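Local coordinates for twitching motility protein PilT (Aquifex aeolicus, PDB 2EYU), which probably powers retraction of type IV pili, and so twitching motility, as an ATP-driven motor of the secretion ATPase family, at residues N76-G81 with R92-E97; E82-K85 with D89-R92. The protein carries 1 engineered substitution. All coordinates share one frame; numbering follows the deposited sequence.

Both contacts pack edge strand 74-79, or the loop that follows it, against helix 87-97, at the margin of the P-loop NTPase sheet; their centres lie about 5 Å apart. Interaction 1 joins the strand itself to the later turns of the helix, through one long arginine laid across strand 56-61. Interaction 2 joins the loop 82-85 to the first turns of the same helix, close in sequence and close to solvent. Each is partly buried and rests on a buried alanine, Ala94 in the first and Ala90 in the second. A guanidinium against helix backbone and methyl marks interaction 1; a methyl pair beside a loose lysine-aspartate pairing marks interaction 2.

Interaction 1 of 2, residues N76-G81 with R92-E97; sequences NQREVG and RAALRE
Ala93 meets the tip of Arg78, the residue by which edge strand 74-79 reaches helix 87-97. The helix belongs to a beta-alpha-beta crossover of the P-loop NTPase fold, leading from strand 74-79 to the parallel strand 101-104 and passing strand 56-61, which lies between them in the sheet. At Ala93 the guanidinium presents its edge: the carbonyl carbon C of Ala93 lies near its plane, 4.0 Å from Arg78 NH2, and the methyl adds a looser touch. Ala94 is the main partner. Its CB sits 3.1 Å from Arg78 NH2, approached obliquely, shorter than a comfortable carbon-nitrogen contact, so the packing here looks strained. Its N is equally near that NH2 and in the guanidinium plane, but both are donors and no hydrogen bond joins them. The carbonyl O of Ala90, one turn earlier, also packs against this NH2. The side chain gets there by leaving the strand with CG anti to its carbonyl carbon and bending at chi3 (-73°), on a path over Ile58 of the neighbouring strand, which also touches Ala94. Were Arg78 an alanine, the strand would probably lose its bridge to the helix, with a gap opened beside the Ala94 methyl. Leu95 points away from the strand and touches Thr115 and Ala119 of helix 110-121. Last comes Glu97, whose OE1 is hydrogen-bonded to His56 NE2 and lies 6.7 Å from Arg78 NH1, too far for a salt bridge.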
# COMPACT_ATOMS: atom_id res chain seq x y z
N ASN A 76 1.72 -0.41 -20.25
CA ASN A 76 2.34 0.85 -20.65
C ASN A 76 2.93 1.54 -19.43
O ASN A 76 2.20 1.83 -18.48
CB ASN A 76 1.32 1.73 -21.35
CG ASN A 76 0.95 1.17 -22.71
OD1 ASN A 76 1.23 0.00 -22.98
ND2 ASN A 76 0.34 1.99 -23.56
N GLN A 77 4.23 1.78 -19.45
CA GLN A 77 4.98 2.44 -18.39
C GLN A 77 5.44 3.83 -18.79
O GLN A 77 6.21 4.03 -19.72
CB GLN A 77 6.20 1.61 -17.97
CG GLN A 77 5.88 0.22 -17.43
CD GLN A 77 7.11 -0.42 -16.81
OE1 GLN A 77 7.52 0.02 -15.73
NE2 GLN A 77 7.70 -1.40 -17.47
N ARG A 78 4.94 4.83 -18.07
CA ARG A 78 5.14 6.22 -18.45
C ARG A 78 5.92 6.96 -17.39
O ARG A 78 5.51 7.07 -16.24
CB ARG A 78 3.76 6.85 -18.71
CG ARG A 78 2.85 5.96 -19.55
CD ARG A 78 1.76 6.74 -20.27
NE ARG A 78 0.73 7.21 -19.37
CZ ARG A 78 -0.55 7.44 -19.61
NH1 ARG A 78 -1.10 7.27 -20.81
NH2 ARG A 78 -1.32 7.88 -18.61
N GLU A 79 7.09 7.47 -17.79
CA GLU A 79 7.95 8.26 -16.92
C GLU A 79 7.51 9.72 -16.97
O GLU A 79 7.56 10.35 -18.03
CB GLU A 79 9.41 8.14 -17.33
CG GLU A 79 10.43 8.63 -16.32
CD GLU A 79 10.72 10.11 -16.38
OE1 GLU A 79 10.71 10.69 -17.49
OE2 GLU A 79 10.97 10.72 -15.31
N VAL A 80 7.09 10.25 -15.83
CA VAL A 80 6.77 11.68 -15.79
C VAL A 80 8.04 12.46 -16.12
O VAL A 80 9.00 12.51 -15.35
CB VAL A 80 6.20 12.12 -14.44
CG1 VAL A 80 6.73 13.49 -14.03
CG2 VAL A 80 4.68 12.13 -14.50
N GLY A 81 8.02 13.08 -17.29
CA GLY A 81 9.18 13.82 -17.77
C GLY A 81 9.39 13.54 -19.24
O GLY A 81 8.89 14.29 -20.08
N ARG A 92 -5.01 11.68 -15.53
CA ARG A 92 -6.29 11.85 -16.20
C ARG A 92 -6.26 11.35 -17.64
O ARG A 92 -7.31 11.01 -18.20
CB ARG A 92 -6.74 13.32 -16.14
CG ARG A 92 -8.09 13.48 -15.45
CD ARG A 92 -8.40 14.95 -15.20
NE ARG A 92 -8.79 15.63 -16.43
CZ ARG A 92 -9.42 16.78 -16.53
NH1 ARG A 92 -9.78 17.47 -15.44
NH2 ARG A 92 -9.73 17.30 -17.72
N ALA A 93 -5.09 11.27 -18.25
CA ALA A 93 -4.91 10.72 -19.59
C ALA A 93 -5.01 9.21 -19.60
O ALA A 93 -5.70 8.58 -20.40
CB ALA A 93 -3.56 11.20 -20.14
N ALA A 94 -4.34 8.51 -18.68
CA ALA A 94 -4.61 7.08 -18.56
C ALA A 94 -6.07 6.78 -18.28
O ALA A 94 -6.67 5.78 -18.70
CB ALA A 94 -3.77 6.50 -17.42
N LEU A 95 -6.71 7.67 -17.51
CA LEU A 95 -8.06 7.39 -17.04
C LEU A 95 -9.03 7.18 -18.19
O LEU A 95 -9.73 6.17 -18.22
CB LEU A 95 -8.56 8.53 -16.14
CG LEU A 95 -8.60 8.15 -14.65
CD1 LEU A 95 -7.17 7.97 -14.15
CD2 LEU A 95 -9.36 9.17 -13.82
N ARG A 96 -9.07 8.14 -19.11
CA ARG A 96 -9.94 8.02 -20.27
C ARG A 96 -9.58 6.79 -21.10
O ARG A 96 -10.48 6.22 -21.72
CB ARG A 96 -9.89 9.27 -21.15
CG ARG A 96 -11.08 10.21 -21.03
CD ARG A 96 -12.27 9.77 -21.87
NE ARG A 96 -13.43 10.64 -21.70
CZ ARG A 96 -13.47 11.95 -21.94
NH1 ARG A 96 -12.37 12.57 -22.37
NH2 ARG A 96 -14.58 12.65 -21.75
N GLU A 97 -8.30 6.41 -21.09
CA GLU A 97 -7.81 5.28 -21.86
C GLU A 97 -8.51 3.99 -21.42
O GLU A 97 -8.52 3.07 -22.23
CB GLU A 97 -6.29 5.08 -21.74
CG GLU A 97 -5.56 5.04 -23.07
CD GLU A 97 -5.81 3.80 -23.89
OE1 GLU A 97 -5.27 2.72 -23.54
OE2 GLU A 97 -6.54 3.87 -24.91

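Interaction 2 of 2, residues E82-K85 with D89-R92; sequences EDTK and DALR
Thr84 lays its methyl against that of Ala90, with CG2 of Thr84 only 3.4 Å from CB of Ala90, closer than two carbons normally pack. This is where the loop between strand 74-79 and helix 87-97 folds back on the first turns of the helix it leads into, a local part of the strand-to-helix crossover. The CA atoms pair in reverse order, Thr84 with Ala90 and Lys85 with Asp89. Thr84 holds OG1 opposite its own backbone N (chi1 172°), which leaves CG2 in the position between N and the carbonyl carbon and aims it at the buried alanine. The hydroxyl goes toward Asp89 instead, but OG1 of Thr84 stops 3.9 Å from OD1 of Asp89, and no hydrogen bond forms between them. Lys85 meets the CB and CG of Asp89. Its chain bends at chi2 (101°) and returns toward the helix, so that CE of Lys85 rests 3.4 Å from CB of Asp89 and almost as near its CG, the two side chains crossing at about a right angle. Before the helix, Ser86 OG is hydrogen-bonded to Asp89 N, fixing the aspartate backbone in the first turn. Leu91, next after Ala90, turns to Ile102 and Val104 of strand 101-104 and to helix 110-121, so Asp89 and Ala90 face the loop while Leu91 packs on the sheet and that helix. The amine remains 4.4 Å from the carboxylate, measured from NZ of Lys85 to OD2 of Asp89. Such a spacing implies a probably modest, solvent-weakened attraction, with methyl and methylene packing supplying the closer touch.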
# COMPACT_ATOMS: atom_id res chain seq x y z
N GLU A 82 10.13 12.48 -19.58
CA GLU A 82 10.34 12.25 -21.02
C GLU A 82 8.99 11.99 -21.67
O GLU A 82 8.53 12.69 -22.57
CB GLU A 82 11.31 11.11 -21.29
CG GLU A 82 12.55 11.49 -22.09
CD GLU A 82 12.56 10.95 -23.50
OE1 GLU A 82 11.85 9.96 -23.78
OE2 GLU A 82 13.30 11.50 -24.35
N ASP A 83 8.30 10.96 -21.19
CA ASP A 83 6.95 10.71 -21.70
C ASP A 83 6.09 11.94 -21.43
O ASP A 83 5.80 12.69 -22.36
CB ASP A 83 6.39 9.42 -21.10
CG ASP A 83 7.47 8.48 -20.61
OD1 ASP A 83 7.49 7.30 -21.02
OD2 ASP A 83 8.31 8.90 -19.79
N THR A 84 5.69 12.19 -20.18
CA THR A 84 4.84 13.38 -19.97
C THR A 84 5.41 14.31 -18.91
O THR A 84 6.63 14.46 -18.84
CB THR A 84 3.40 12.93 -19.65
OG1 THR A 84 2.61 14.05 -19.26
CG2 THR A 84 3.41 11.94 -18.49
N LYS A 85 4.60 14.97 -18.07
CA LYS A 85 5.16 15.99 -17.18
C LYS A 85 4.65 15.93 -15.75
O LYS A 85 5.45 15.85 -14.81
CB LYS A 85 4.88 17.39 -17.74
CG LYS A 85 3.42 17.76 -17.92
CD LYS A 85 2.93 18.65 -16.79
CE LYS A 85 1.38 18.78 -16.80
NZ LYS A 85 0.93 19.96 -16.00
N ASP A 89 -1.69 15.33 -14.79
CA ASP A 89 -1.86 15.33 -16.23
C ASP A 89 -1.99 13.91 -16.79
O ASP A 89 -3.05 13.54 -17.27
CB ASP A 89 -0.67 16.01 -16.92
CG ASP A 89 -1.11 16.68 -18.21
OD1 ASP A 89 -0.55 16.35 -19.28
OD2 ASP A 89 -2.01 17.53 -18.15
N ALA A 90 -0.90 13.16 -16.67
CA ALA A 90 -0.79 11.78 -17.07
C ALA A 90 -1.85 10.90 -16.44
O ALA A 90 -2.32 9.89 -16.97
CB ALA A 90 0.58 11.24 -16.67
N LEU A 91 -2.24 11.26 -15.22
CA LEU A 91 -3.21 10.31 -14.62
C LEU A 91 -4.54 10.44 -15.37
O LEU A 91 -5.14 9.46 -15.82
CB LEU A 91 -3.32 10.59 -13.14
CG LEU A 91 -3.31 9.41 -12.18
CD1 LEU A 91 -3.63 9.91 -10.77
CD2 LEU A 91 -4.28 8.33 -12.61
N ARG A 92 -5.01 11.68 -15.53
CA ARG A 92 -6.29 11.85 -16.20
C ARG A 92 -6.26 11.35 -17.64
O ARG A 92 -7.31 11.01 -18.20
CB ARG A 92 -6.74 13.32 -16.14
CG ARG A 92 -8.09 13.48 -15.45
CD ARG A 92 -8.40 14.95 -15.20
NE ARG A 92 -8.79 15.63 -16.43
CZ ARG A 92 -9.42 16.78 -16.53
NH1 ARG A 92 -9.78 17.47 -15.44
NH2 ARG A 92 -9.73 17.30 -17.72